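Local coordinates for protein tryptophan halogenase (PDB 2PYX) that probably acts as a flavin-dependent monooxygenase of the tryptophan halogenase family, binding FAD and perhaps halogenating an indole substrate, at residues Leu115-Gln120 with Asn495-Arg500; Ile209-Leu212 with Gly218-Ser221; Gln416-Glu419 with Trp423-His426. All coordinates share one frame; numbering follows the deposited sequence.

Contact 1: Leu115-Gln120 with Asn495-Arg500; sequences LPHGHQ and NDNQQR
His117 and Asn497 meet with the same first torsion: in each, CG stands anti to the backbone N (chi1 -170° and 180°), which carries the imidazole out from the loop against the helix and sends the amide back alongside it. The two side chains therefore slide past each other in opposite directions. CB of His117 rests 4.0 Å from CB of Asn497 and 3.9 Å from its OD1, while the backbone N of Asn497 lies over one face of the imidazole, toward its rim. The side chains of Asp496 and His117 cross at about a right angle. Asp496 CB comes within 3.7 Å of His117 NE2, approaching the ring obliquely, and the carboxylate plane is turned 87° from the ring.

No direct hydrogen bond joins the segments, and His117 NE2 and Asp496 OD2 stay 4.7 Å apart. A water spans that distance: it sits 3.0 Å from His117 NE2 and donates to Asp496 OD2 at 2.6 Å. The nearby carboxylate would probably favour positive charge on the imidazole, but Arg500 NH1, 5.2 Å from His117 ND1, would probably work against it. The amide of Asn497 is held by a hydrogen bond from ND2 to Cys142 O, and Arg500 NH2 is hydrogen-bonded to Asn166 OD1.

Gly118 follows His117 at positive phi, and a weak bond runs from His119 N to Pro116 O. His117 is thus the second residue of a type II beta turn, Pro116 to His119, which docks the loop after strand 108-112 on the long helix 484-507.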
loop_
_atom_site.group_PDB
_atom_site.type_symbol
_atom_site.label_atom_id
_atom_site.label_comp_id
_atom_site.label_asym_id
_atom_site.label_seq_id
_atom_site.Cartn_x
_atom_site.Cartn_y
_atom_site.Cartn_z
ATOM N N LEU A 115 1.101 -4.323 15.473
ATOM C CA LEU A 115 2.476 -4.404 15.974
ATOM C C LEU A 115 2.595 -5.453 17.073
ATOM O O LEU A 115 1.611 -5.754 17.771
ATOM C CB LEU A 115 2.968 -3.054 16.492
ATOM C CG LEU A 115 2.985 -1.927 15.458
ATOM C CD1 LEU A 115 3.346 -0.632 16.143
ATOM C CD2 LEU A 115 3.969 -2.220 14.358
ATOM N N PRO A 116 3.804 -5.986 17.266
ATOM C CA PRO A 116 4.033 -6.971 18.305
ATOM C C PRO A 116 3.571 -6.481 19.659
ATOM O O PRO A 116 3.774 -5.328 19.989
ATOM C CB PRO A 116 5.543 -7.138 18.270
ATOM C CG PRO A 116 5.872 -6.970 16.799
ATOM C CD PRO A 116 5.024 -5.796 16.437
ATOM N N HIS A 117 2.954 -7.364 20.415
ATOM C CA HIS A 117 2.411 -6.983 21.717
ATOM C C HIS A 117 3.484 -6.434 22.634
ATOM O O HIS A 117 4.603 -6.938 22.663
ATOM C CB HIS A 117 1.764 -8.167 22.367
ATOM C CG HIS A 117 0.983 -7.815 23.590
ATOM N ND1 HIS A 117 -0.279 -7.266 23.525
ATOM C CD2 HIS A 117 1.251 -8.003 24.902
ATOM C CE1 HIS A 117 -0.730 -7.079 24.755
ATOM N NE2 HIS A 117 0.172 -7.532 25.605
ATOM N N GLY A 118 3.125 -5.393 23.376
ATOM C CA GLY A 118 4.056 -4.740 24.314
ATOM C C GLY A 118 5.203 -3.991 23.683
ATOM O O GLY A 118 6.208 -3.747 24.338
ATOM N N HIS A 119 5.061 -3.593 22.417
ATOM C CA HIS A 119 6.141 -2.930 21.690
ATOM C C HIS A 119 6.661 -1.645 22.357
ATOM O O HIS A 119 7.828 -1.312 22.213
ATOM C CB HIS A 119 5.727 -2.669 20.233
ATOM C CG HIS A 119 4.511 -1.822 20.078
ATOM N ND1 HIS A 119 4.568 -0.449 19.971
ATOM C CD2 HIS A 119 3.203 -2.156 19.986
ATOM C CE1 HIS A 119 3.344 0.026 19.838
ATOM N NE2 HIS A 119 2.499 -0.987 19.845
ATOM N N GLN A 120 5.804 -0.942 23.099
ATOM C CA GLN A 120 6.244 0.257 23.820
ATOM C C GLN A 120 7.095 -0.080 25.049
ATOM O O GLN A 120 7.783 0.798 25.586
ATOM C CB GLN A 120 5.036 1.114 24.218
ATOM C CG GLN A 120 4.370 1.789 23.033
ATOM N N ASN A 495 2.435 -14.146 27.698
ATOM C CA ASN A 495 1.216 -14.617 28.358
ATOM C C ASN A 495 0.024 -13.722 28.083
ATOM O O ASN A 495 -1.072 -14.224 27.782
ATOM C CB ASN A 495 1.425 -14.661 29.873
ATOM C CG ASN A 495 2.389 -15.722 30.307
ATOM O OD1 ASN A 495 2.776 -15.747 31.479
ATOM N ND2 ASN A 495 2.773 -16.608 29.408
ATOM N N ASP A 496 0.235 -12.417 28.179
ATOM C CA ASP A 496 -0.824 -11.423 27.982
ATOM C C ASP A 496 -1.346 -11.477 26.554
ATOM O O ASP A 496 -2.547 -11.344 26.303
ATOM C CB ASP A 496 -0.348 -10.009 28.303
ATOM C CG ASP A 496 -0.054 -9.794 29.803
ATOM O OD1 ASP A 496 -0.420 -10.674 30.624
ATOM O OD2 ASP A 496 0.536 -8.740 30.140
ATOM N N ASN A 497 -0.436 -11.655 25.605
ATOM C CA ASN A 497 -0.850 -11.790 24.206
ATOM C C ASN A 497 -1.715 -13.022 24.008
ATOM O O ASN A 497 -2.734 -12.981 23.292
ATOM C CB ASN A 497 0.367 -11.859 23.270
ATOM C CG ASN A 497 -0.043 -12.002 21.825
ATOM O OD1 ASN A 497 -0.588 -11.065 21.248
ATOM N ND2 ASN A 497 0.182 -13.179 21.248
ATOM N N GLN A 498 -1.320 -14.123 24.649
ATOM C CA GLN A 498 -2.055 -15.357 24.571
ATOM C C GLN A 498 -3.464 -15.165 25.130
ATOM O O GLN A 498 -4.447 -15.577 24.522
ATOM C CB GLN A 498 -1.328 -16.481 25.317
ATOM C CG GLN A 498 -1.903 -17.856 25.073
ATOM C CD GLN A 498 -1.053 -18.981 25.673
ATOM O OE1 GLN A 498 0.083 -18.759 26.123
ATOM N NE2 GLN A 498 -1.593 -20.199 25.660
ATOM N N GLN A 499 -3.563 -14.488 26.257
ATOM C CA GLN A 499 -4.877 -14.272 26.880
ATOM C C GLN A 499 -5.780 -13.356 26.043
ATOM O O GLN A 499 -6.967 -13.624 25.887
ATOM C CB GLN A 499 -4.707 -13.695 28.282
ATOM C CG GLN A 499 -4.034 -14.665 29.251
ATOM C CD GLN A 499 -3.460 -13.958 30.472
ATOM O OE1 GLN A 499 -3.976 -12.920 30.899
ATOM N NE2 GLN A 499 -2.377 -14.510 31.030
ATOM N N ARG A 500 -5.196 -12.303 25.483
ATOM C CA ARG A 500 -5.931 -11.394 24.613
ATOM C C ARG A 500 -6.423 -12.087 23.354
ATOM O O ARG A 500 -7.539 -11.845 22.907
ATOM C CB ARG A 500 -5.051 -10.206 24.231
ATOM C CG ARG A 500 -5.742 -9.186 23.397
ATOM C CD ARG A 500 -4.957 -7.900 23.420
ATOM N NE ARG A 500 -5.536 -6.932 22.514
ATOM C CZ ARG A 500 -5.356 -6.940 21.190
ATOM N NH1 ARG A 500 -4.591 -7.867 20.596
ATOM N NH2 ARG A 500 -5.946 -6.018 20.452
HETATM O O HOH W 1 0.288 -6.762 28.456
#

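Contact 2: Ile209-Leu212 with Gly218-Ser221; sequences IEKL and GEIS
Lys211 lays its aliphatic chain over Ser221 and on to the carboxylate of Glu219. CB lies 3.6 Å from Ser221 OG, CD and CE both run past Glu219 OE1, and NZ closes a salt bridge to Glu219 OE1 at 3.0 Å. Its chi1 of 67° sets CG between the backbone N and the carbonyl carbon, and beyond CG the chain is fully extended, which is what lets the ammonium reach the neighbouring strand. Glu219 reaches back with an extended chain of its own. The ammonium meets OE1 from above the carboxylate plane, 39° out of it, while a water that accepts from Lys211 NZ and donates to Glu219 OE2 joins the same two groups by a second route. With an alanine in place of Lys211, the Glu219 carboxylate would probably lose both its charged mate and the water-linked route, and be freer to turn.

The backbones form an antiparallel hairpin, the second and third strands of a three-stranded meander. Such a meander is familiar from FAD-binding folds of the Rossmann type, where it is inserted between strands of the mainly parallel sheet; here it comes between strands 192-195 and 224-227. A classic beta bulge sets both Glu210 and Lys211 opposite Ile202 of strand 198-203. Lys211 and Ser221 make a non-hydrogen-bonded pair, their CA atoms only 4.1 Å apart. Leu212 and Ile220 make the hydrogen-bonded one: Leu212 N to Ile220 O and Ile220 N to Leu212 O both measure 2.8 Å and are almost straight. On the face bearing Leu212 and Ile220, both side chains pack on Ile11 of strand 9-13, and Leu212 also approaches Val198, a residue predicted to bind FAD.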
loop_
_atom_site.group_PDB
_atom_site.type_symbol
_atom_site.label_atom_id
_atom_site.label_comp_id
_atom_site.label_asym_id
_atom_site.label_seq_id
_atom_site.Cartn_x
_atom_site.Cartn_y
_atom_site.Cartn_z
ATOM N N ILE A 209 6.622 25.381 -14.302
ATOM C CA ILE A 209 5.339 25.408 -15.008
ATOM C C ILE A 209 4.541 26.620 -14.501
ATOM O O ILE A 209 4.500 26.914 -13.298
ATOM C CB ILE A 209 4.529 24.130 -14.784
ATOM C CG1 ILE A 209 5.340 22.906 -15.221
ATOM C CG2 ILE A 209 3.212 24.202 -15.525
ATOM C CD1 ILE A 209 4.718 21.608 -14.827
ATOM N N GLU A 210 3.988 27.371 -15.445
ATOM C CA GLU A 210 3.234 28.596 -15.163
ATOM C C GLU A 210 1.743 28.391 -15.382
ATOM O O GLU A 210 0.903 28.856 -14.619
ATOM C CB GLU A 210 3.734 29.684 -16.110
ATOM C CG GLU A 210 2.969 30.950 -16.074
ATOM C CD GLU A 210 3.572 31.927 -17.032
ATOM O OE1 GLU A 210 4.545 32.589 -16.623
ATOM O OE2 GLU A 210 3.121 31.960 -18.202
ATOM N N LYS A 211 1.392 27.698 -16.439
ATOM C CA LYS A 211 0.010 27.525 -16.773
ATOM C C LYS A 211 -0.174 26.387 -17.741
ATOM O O LYS A 211 0.783 25.926 -18.377
ATOM C CB LYS A 211 -0.604 28.831 -17.317
ATOM C CG LYS A 211 -0.051 29.264 -18.643
ATOM C CD LYS A 211 -0.562 30.646 -19.006
ATOM C CE LYS A 211 0.067 31.172 -20.290
ATOM N NZ LYS A 211 -0.323 32.618 -20.485
ATOM N N LEU A 212 -1.403 25.889 -17.790
ATOM C CA LEU A 212 -1.792 24.856 -18.717
ATOM C C LEU A 212 -2.798 25.440 -19.674
ATOM O O LEU A 212 -3.670 26.183 -19.265
ATOM C CB LEU A 212 -2.418 23.669 -18.002
ATOM C CG LEU A 212 -1.572 23.088 -16.886
ATOM C CD1 LEU A 212 -2.345 21.944 -16.261
ATOM C CD2 LEU A 212 -0.230 22.594 -17.412
ATOM N N GLY A 218 -9.855 27.023 -21.770
ATOM C CA GLY A 218 -8.912 28.128 -21.734
ATOM C C GLY A 218 -7.649 27.811 -20.947
ATOM O O GLY A 218 -7.260 26.636 -20.801
ATOM N N GLU A 219 -7.006 28.868 -20.480
ATOM C CA GLU A 219 -5.724 28.783 -19.754
ATOM C C GLU A 219 -6.004 28.670 -18.253
ATOM O O GLU A 219 -6.820 29.418 -17.707
ATOM C CB GLU A 219 -4.852 30.001 -20.018
ATOM C CG GLU A 219 -4.627 30.297 -21.472
ATOM C CD GLU A 219 -3.601 31.383 -21.687
ATOM O OE1 GLU A 219 -3.259 32.098 -20.717
ATOM O OE2 GLU A 219 -3.141 31.520 -22.838
ATOM N N ILE A 220 -5.331 27.707 -17.612
ATOM C CA ILE A 220 -5.473 27.462 -16.190
ATOM C C ILE A 220 -4.099 27.735 -15.599
ATOM O O ILE A 220 -3.146 26.976 -15.873
ATOM C CB ILE A 220 -5.898 26.010 -15.911
ATOM C CG1 ILE A 220 -7.228 25.669 -16.595
ATOM C CG2 ILE A 220 -6.025 25.744 -14.389
ATOM C CD1 ILE A 220 -8.424 26.422 -16.033
ATOM N N SER A 221 -3.992 28.797 -14.807
ATOM C CA SER A 221 -2.727 29.197 -14.206
ATOM C C SER A 221 -2.636 28.649 -12.795
ATOM O O SER A 221 -3.643 28.489 -12.119
ATOM C CB SER A 221 -2.593 30.724 -14.173
ATOM O OG SER A 221 -2.529 31.280 -15.497
HETATM O O HOH W 2 -0.856 32.220 -23.621
#

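Contact 3: Gln416-Glu419 with Trp423-His426; sequences QRQE and WRDH
One face of the Trp423 indole carries the side chain of Arg417, and the edge of the Arg424 guanidinium is turned to the carbonyl of Gln418. On the indole, Arg417 CD sits almost directly above the five-membered ring, 3.5 Å from its centroid, in a CH-pi contact. The guanidinium follows it across the same face, tilted 29° from the indole plane, and its CZ, 4.5 Å from that centroid, makes a cation-pi contact. With CG of Arg417 anti to the carbonyl carbon (chi1 -81°), the extended chain brings CB and CD against Trp423 and carries the guanidinium on over the ring. CB of Arg417 makes its contact at the near end, 3.7 Å from Trp423 CB.

The polar ends of this pair are anchored to other parts of the chain: Arg417 NE binds Asn96 O, and Trp423 NE1 binds Gln279 O. Both side chains also touch Ala278, so the cation-pi pair ties the loop after helix 383-413 and the short helix 421-425 to strand 274-279 of the large mixed sheet.

Arg424 works along the other end of the loop. Its chain bends at chi3 (-61°), which folds the guanidinium back onto the backbone that leads into its own helix. NH1 donates to Gln418 O at 2.7 Å; the acceptor lies in the guanidinium plane, but the donor is tilted from the plane of the carbonyl. Glu419 O stands 3.1 Å from the same NH1. A water donates to Glu419 O and accepts from Arg424 NH2, linking the second amino group to the loop. Asp100, whose carboxylate oxygens receive Gln418 N and Glu419 N, fixes these peptides from the loop after strand 87-95.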
loop_
_atom_site.group_PDB
_atom_site.type_symbol
_atom_site.label_atom_id
_atom_site.label_comp_id
_atom_site.label_asym_id
_atom_site.label_seq_id
_atom_site.Cartn_x
_atom_site.Cartn_y
_atom_site.Cartn_z
ATOM N N GLN A 416 13.463 -20.852 0.199
ATOM C CA GLN A 416 14.281 -22.045 -0.023
ATOM C C GLN A 416 13.835 -22.770 -1.289
ATOM O O GLN A 416 14.297 -23.892 -1.584
ATOM C CB GLN A 416 14.231 -22.981 1.188
ATOM C CG GLN A 416 14.891 -22.386 2.417
ATOM C CD GLN A 416 15.062 -23.410 3.527
ATOM O OE1 GLN A 416 14.129 -24.153 3.844
ATOM N NE2 GLN A 416 16.259 -23.460 4.114
ATOM N N ARG A 417 12.959 -22.155 -2.054
ATOM C CA ARG A 417 12.510 -22.761 -3.321
ATOM C C ARG A 417 13.700 -23.022 -4.252
ATOM O O ARG A 417 14.536 -22.164 -4.457
ATOM C CB ARG A 417 11.501 -21.883 -4.016
ATOM C CG ARG A 417 10.116 -21.977 -3.514
ATOM C CD ARG A 417 9.238 -20.879 -4.031
ATOM N NE ARG A 417 7.815 -21.141 -3.979
ATOM C CZ ARG A 417 7.124 -21.759 -4.948
ATOM N NH1 ARG A 417 7.725 -22.156 -6.069
ATOM N NH2 ARG A 417 5.830 -21.931 -4.836
ATOM N N GLN A 418 13.726 -24.233 -4.819
ATOM C CA GLN A 418 14.850 -24.723 -5.632
ATOM C C GLN A 418 14.432 -25.193 -7.020
ATOM O O GLN A 418 15.281 -25.232 -7.913
ATOM C CB GLN A 418 15.563 -25.900 -4.951
ATOM C CG GLN A 418 16.403 -25.530 -3.747
ATOM C CD GLN A 418 17.678 -24.756 -4.100
ATOM O OE1 GLN A 418 17.919 -24.403 -5.263
ATOM N NE2 GLN A 418 18.499 -24.491 -3.090
ATOM N N GLU A 419 13.159 -25.525 -7.235
ATOM C CA GLU A 419 12.785 -26.201 -8.506
ATOM C C GLU A 419 12.811 -25.288 -9.720
ATOM O O GLU A 419 13.054 -25.743 -10.860
ATOM C CB GLU A 419 11.417 -26.874 -8.397
ATOM C CG GLU A 419 11.438 -28.070 -7.466
ATOM C CD GLU A 419 12.425 -29.124 -7.928
ATOM O OE1 GLU A 419 12.259 -29.598 -9.078
ATOM O OE2 GLU A 419 13.364 -29.457 -7.155
ATOM N N TRP A 423 13.164 -18.593 -8.855
ATOM C CA TRP A 423 13.411 -18.486 -7.420
ATOM C C TRP A 423 14.904 -18.535 -7.131
ATOM O O TRP A 423 15.421 -17.829 -6.260
ATOM C CB TRP A 423 12.575 -19.531 -6.639
ATOM C CG TRP A 423 11.143 -19.197 -6.733
ATOM C CD1 TRP A 423 10.227 -19.649 -7.638
ATOM C CD2 TRP A 423 10.422 -18.240 -5.914
ATOM N NE1 TRP A 423 9.007 -19.071 -7.431
ATOM C CE2 TRP A 423 9.103 -18.187 -6.381
ATOM C CE3 TRP A 423 10.777 -17.444 -4.807
ATOM C CZ2 TRP A 423 8.143 -17.347 -5.817
ATOM C CZ3 TRP A 423 9.801 -16.642 -4.236
ATOM C CH2 TRP A 423 8.503 -16.615 -4.722
ATOM N N ARG A 424 15.652 -19.391 -7.860
ATOM C CA ARG A 424 17.071 -19.445 -7.693
ATOM C C ARG A 424 17.708 -18.121 -8.074
ATOM O O ARG A 424 18.616 -17.653 -7.408
ATOM C CB ARG A 424 17.696 -20.612 -8.508
ATOM C CG ARG A 424 17.122 -21.998 -8.132
ATOM C CD ARG A 424 17.829 -23.194 -8.844
ATOM N NE ARG A 424 17.717 -23.147 -10.317
ATOM C CZ ARG A 424 16.822 -23.811 -11.045
ATOM N NH1 ARG A 424 15.911 -24.608 -10.502
ATOM N NH2 ARG A 424 16.852 -23.688 -12.358
ATOM N N ASP A 425 17.267 -17.536 -9.182
ATOM C CA ASP A 425 17.801 -16.239 -9.665
ATOM C C ASP A 425 17.588 -15.125 -8.626
ATOM O O ASP A 425 18.471 -14.298 -8.448
ATOM C CB ASP A 425 17.074 -15.818 -10.939
ATOM C CG ASP A 425 17.562 -16.508 -12.174
ATOM O OD1 ASP A 425 18.723 -17.025 -12.177
ATOM O OD2 ASP A 425 16.817 -16.417 -13.187
ATOM N N HIS A 426 16.477 -15.195 -7.889
ATOM C CA HIS A 426 16.171 -14.153 -6.871
ATOM C C HIS A 426 17.184 -14.125 -5.732
ATOM O O HIS A 426 17.240 -13.109 -5.022
ATOM C CB HIS A 426 14.771 -14.366 -6.308
ATOM C CG HIS A 426 13.717 -13.488 -6.927
ATOM N ND1 HIS A 426 13.771 -12.119 -6.858
ATOM C CD2 HIS A 426 12.589 -13.782 -7.622
ATOM C CE1 HIS A 426 12.716 -11.609 -7.482
ATOM N NE2 HIS A 426 11.973 -12.604 -7.951
HETATM O O HOH W 3 14.888 -25.692 -13.411
#

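In the fold
Contacts of very different sequence span are distributed over this large fold. Contact 1 spans the widest stretch of sequence, and both others are nested in it; contact 2 comes before contact 3. None touches another: centres of contacts 1 and 2 lie about 55 Å apart, those of 2 and 3 about 52 Å, and those of 1 and 3 about 35 Å. Contact 2 belongs to the meander beside the mainly parallel sheet of the probable FAD-binding part, on the opposite side of the chain's centre from the other two, which lie away from the annotated sites. Contact 3 borders the nine-stranded mixed sheet, while contact 1 fastens helix 484-507 to a loop leaving that sheet.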